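Local coordinates for L544 (Acanthamoeba polyphaga mimivirus, PDB 4AMQ), which is a virion nucleotidyltransferase that binds manganese ions and may take part in transcription-coupled DNA repair, at residues 246-251 and 266-271. Residues are numbered along the deposited sequence; the frame is centred on the assembly and turned at random.
Sequences FMLFPL and EYIIET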
ATOM      1  N   PHE A 246       3.007  -2.357 -15.515  1.00 27.32           N
ATOM      2  CA  PHE A 246       3.398  -3.160 -14.367  1.00 37.08           C
ATOM      3  C   PHE A 246       4.182  -4.409 -14.773  1.00 36.04           C
ATOM      4  O   PHE A 246       4.893  -4.999 -13.960  1.00 37.61           O
ATOM      5  CB  PHE A 246       2.174  -3.509 -13.517  1.00 35.84           C
ATOM      6  CG  PHE A 246       1.540  -2.309 -12.865  1.00 39.89           C
ATOM      7  CD1 PHE A 246       2.054  -1.796 -11.684  1.00 35.61           C
ATOM      8  CD2 PHE A 246       0.448  -1.681 -13.444  1.00 36.59           C
ATOM      9  CE1 PHE A 246       1.483  -0.686 -11.085  1.00 40.11           C
ATOM     10  CE2 PHE A 246      -0.125  -0.571 -12.850  1.00 39.76           C
ATOM     11  CZ  PHE A 246       0.391  -0.074 -11.667  1.00 38.11           C
ATOM     12  N   MET A 247       4.064  -4.793 -16.040  1.00 33.20           N
ATOM     13  CA  MET A 247       4.822  -5.920 -16.568  1.00 35.24           C
ATOM     14  C   MET A 247       6.274  -5.533 -16.834  1.00 34.44           C
ATOM     15  O   MET A 247       7.112  -6.391 -17.102  1.00 35.90           O
ATOM     16  CB  MET A 247       4.163  -6.461 -17.838  1.00 36.82           C
ATOM     17  CG  MET A 247       2.773  -7.039 -17.600  1.00 40.27           C
ATOM     18  SD  MET A 247       1.755  -7.116 -19.088  1.00 48.00           S
ATOM     19  CE  MET A 247       2.611  -8.382 -20.026  1.00 47.34           C
ATOM     20  N   LEU A 248       6.570  -4.237 -16.758  1.00 30.34           N
ATOM     21  CA  LEU A 248       7.945  -3.763 -16.860  1.00 32.92           C
ATOM     22  C   LEU A 248       8.725  -4.087 -15.589  1.00 32.30           C
ATOM     23  O   LEU A 248       9.948  -4.215 -15.622  1.00 30.94           O
ATOM     24  CB  LEU A 248       7.988  -2.252 -17.109  1.00 30.53           C
ATOM     25  CG  LEU A 248       7.483  -1.714 -18.449  1.00 33.47           C
ATOM     26  CD1 LEU A 248       7.505  -0.195 -18.437  1.00 31.71           C
ATOM     27  CD2 LEU A 248       8.308  -2.252 -19.608  1.00 34.43           C
ATOM     28  N   PHE A 249       8.011  -4.208 -14.472  1.00 29.80           N
ATOM     29  CA  PHE A 249       8.631  -4.483 -13.177  1.00 31.66           C
ATOM     30  C   PHE A 249       9.324  -5.850 -13.132  1.00 33.22           C
ATOM     31  O   PHE A 249      10.434  -5.963 -12.612  1.00 33.30           O
ATOM     32  CB  PHE A 249       7.607  -4.357 -12.041  1.00 32.59           C
ATOM     33  CG  PHE A 249       7.192  -2.939 -11.745  1.00 33.62           C
ATOM     34  CD1 PHE A 249       6.512  -2.186 -12.689  1.00 30.55           C
ATOM     35  CD2 PHE A 249       7.488  -2.357 -10.521  1.00 35.05           C
ATOM     36  CE1 PHE A 249       6.133  -0.878 -12.414  1.00 35.88           C
ATOM     37  CE2 PHE A 249       7.113  -1.053 -10.243  1.00 38.64           C
ATOM     38  CZ  PHE A 249       6.432  -0.314 -11.190  1.00 29.88           C
ATOM     39  N   PRO A 250       8.671  -6.897 -13.660  1.00 31.50           N
ATOM     40  CA  PRO A 250       9.396  -8.171 -13.779  1.00 40.49           C
ATOM     41  C   PRO A 250      10.616  -8.031 -14.689  1.00 36.84           C
ATOM     42  O   PRO A 250      11.664  -8.612 -14.406  1.00 31.22           O
ATOM     43  CB  PRO A 250       8.364  -9.104 -14.417  1.00 37.51           C
ATOM     44  CG  PRO A 250       7.044  -8.532 -14.015  1.00 41.20           C
ATOM     45  CD  PRO A 250       7.244  -7.040 -13.996  1.00 32.35           C
ATOM     46  N   LEU A 251      10.484  -7.256 -15.762  1.00 33.35           N
ATOM     47  CA  LEU A 251      11.599  -7.043 -16.679  1.00 36.02           C
ATOM     48  C   LEU A 251      12.760  -6.338 -15.986  1.00 33.53           C
ATOM     49  O   LEU A 251      13.918  -6.683 -16.200  1.00 36.31           O
ATOM     50  CB  LEU A 251      11.156  -6.244 -17.907  1.00 36.27           C
ATOM     51  CG  LEU A 251      10.071  -6.864 -18.789  1.00 38.11           C
ATOM     52  CD1 LEU A 251       9.852  -6.014 -20.032  1.00 39.57           C
ATOM     53  CD2 LEU A 251      10.435  -8.291 -19.172  1.00 44.52           C
ATOM     54  N   GLU A 266      14.680   1.826 -15.355  1.00 33.54           N
ATOM     55  CA  GLU A 266      14.475   2.678 -14.190  1.00 34.69           C
ATOM     56  C   GLU A 266      13.957   4.044 -14.627  1.00 40.40           C
ATOM     57  O   GLU A 266      13.047   4.602 -14.012  1.00 36.53           O
ATOM     58  CB  GLU A 266      15.774   2.836 -13.402  1.00 38.04           C
ATOM     59  CG  GLU A 266      15.625   3.603 -12.091  1.00 38.79           C
ATOM     60  CD  GLU A 266      14.980   2.775 -10.987  1.00 42.90           C
ATOM     61  OE1 GLU A 266      14.464   1.675 -11.278  1.00 39.28           O
ATOM     62  OE2 GLU A 266      14.992   3.226  -9.820  1.00 44.48           O
ATOM     63  N   TYR A 267      14.536   4.580 -15.695  1.00 34.83           N
ATOM     64  CA  TYR A 267      14.099   5.861 -16.227  1.00 38.40           C
ATOM     65  C   TYR A 267      12.644   5.800 -16.676  1.00 37.30           C
ATOM     66  O   TYR A 267      11.844   6.673 -16.345  1.00 35.23           O
ATOM     67  CB  TYR A 267      14.986   6.300 -17.392  1.00 37.38           C
ATOM     68  CG  TYR A 267      14.475   7.544 -18.080  1.00 40.63           C
ATOM     69  CD1 TYR A 267      14.866   8.807 -17.657  1.00 36.30           C
ATOM     70  CD2 TYR A 267      13.592   7.455 -19.146  1.00 41.48           C
ATOM     71  CE1 TYR A 267      14.393   9.946 -18.279  1.00 41.46           C
ATOM     72  CE2 TYR A 267      13.116   8.585 -19.774  1.00 45.70           C
ATOM     73  CZ  TYR A 267      13.517   9.828 -19.337  1.00 42.61           C
ATOM     74  OH  TYR A 267      13.039  10.955 -19.967  1.00 54.30           O
ATOM     75  N   ILE A 268      12.311   4.760 -17.431  1.00 35.47           N
ATOM     76  CA  ILE A 268      10.965   4.591 -17.966  1.00 38.07           C
ATOM     77  C   ILE A 268       9.923   4.464 -16.861  1.00 38.72           C
ATOM     78  O   ILE A 268       8.902   5.157 -16.871  1.00 33.72           O
ATOM     79  CB  ILE A 268      10.886   3.354 -18.877  1.00 36.49           C
ATOM     80  CG1 ILE A 268      11.841   3.511 -20.063  1.00 40.26           C
ATOM     81  CG2 ILE A 268       9.462   3.134 -19.361  1.00 32.52           C
ATOM     82  CD1 ILE A 268      11.971   2.268 -20.911  1.00 42.63           C
ATOM     83  N   ILE A 269      10.190   3.574 -15.912  1.00 34.06           N
ATOM     84  CA  ILE A 269       9.263   3.298 -14.824  1.00 32.78           C
ATOM     85  C   ILE A 269       9.141   4.477 -13.858  1.00 34.68           C
ATOM     86  O   ILE A 269       8.035   4.884 -13.502  1.00 29.27           O
ATOM     87  CB  ILE A 269       9.690   2.033 -14.045  1.00 33.62           C
ATOM     88  CG1 ILE A 269       9.664   0.810 -14.969  1.00 30.74           C
ATOM     89  CG2 ILE A 269       8.797   1.818 -12.832  1.00 30.24           C
ATOM     90  CD1 ILE A 269      10.216  -0.455 -14.345  1.00 33.69           C
ATOM     91  N   GLU A 270      10.280   5.034 -13.456  1.00 33.48           N
ATOM     92  CA  GLU A 270      10.319   6.000 -12.360  1.00 32.13           C
ATOM     93  C   GLU A 270      10.294   7.476 -12.781  1.00 36.98           C
ATOM     94  O   GLU A 270       9.899   8.340 -11.997  1.00 34.24           O
ATOM     95  CB  GLU A 270      11.536   5.732 -11.468  1.00 36.62           C
ATOM     96  CG  GLU A 270      11.621   4.305 -10.940  1.00 33.30           C
ATOM     97  CD  GLU A 270      10.452   3.940 -10.040  1.00 34.98           C
ATOM     98  OE1 GLU A 270       9.631   4.831  -9.732  1.00 36.46           O
ATOM     99  OE2 GLU A 270      10.356   2.762  -9.635  1.00 38.56           O
ATOM    100  N   THR A 271      10.719   7.774 -14.002  1.00 33.49           N
ATOM    101  CA  THR A 271      10.733   9.166 -14.451  1.00 38.12           C
ATOM    102  C   THR A 271       9.678   9.440 -15.518  1.00 36.57           C
ATOM    103  O   THR A 271       8.798  10.280 -15.331  1.00 37.92           O
ATOM    104  CB  THR A 271      12.129   9.605 -14.953  1.00 32.46           C
ATOM    105  OG1 THR A 271      13.059   9.558 -13.867  1.00 31.72           O
ATOM    106  CG2 THR A 271      12.082  11.026 -15.495  1.00 39.66           C
TER
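Ile269 presents both of its branches to the segment 246-251: CG2 meets Phe249 alone, whereas CD1 is shared between Leu248 and Phe249. CD1 approaches the root of Leu248, 4.0 Å from Leu248 CB, and stands equally far (4.0 Å) from Leu248 O, so the methyl lies against backbone as well as side chain. A chi1 of -62° sets CG1 anti to the carbonyl carbon and CG2 anti to the backbone N, sending the two branches to different parts of the Leu248/Phe249 surface.

The aromatic part of the contact is asymmetric. Ile269 CG2 approaches Phe249 CZ at 3.6 Å and Phe249 CE1 at 3.8 Å, near the rim of the ring, whereas Ile269 CD1 lies over the same face closer to the ring axis. The CB of Phe249 does not point straight at the other helix; its ring tip makes up the difference.

A separate aliphatic contact joins Leu248 CD1 to Ile268 CG2 at 4.0 Å, the two side chains crossing at about a right angle. The backbones are closest at Leu248 and Ile269, where the CA atoms are 7.5 Å apart, and no hydrogen bond spans the segments. Apolar packing therefore carries this interface, which buries 194 Å² in all.

Beside the apolar patch, Arg252 forms salt bridges with Glu266 OE1 and Glu270 OE2, and Arg59 with Glu266 OE2 and Glu270 OE2. Tyr245 OH hydrogen-bonds to Ile269 O, where the second helix has a wider pi-type turn.

The contact thus packs the consecutive helices 248-254 and 259-272 of the helical domain side by side. Ile268 reaches Tyr363 of helix 334-368, Phe249 and Ile269 touch Lys277 of helix 274-292, and the Phe249 side chain lies about 10 Å from a bound manganese ion.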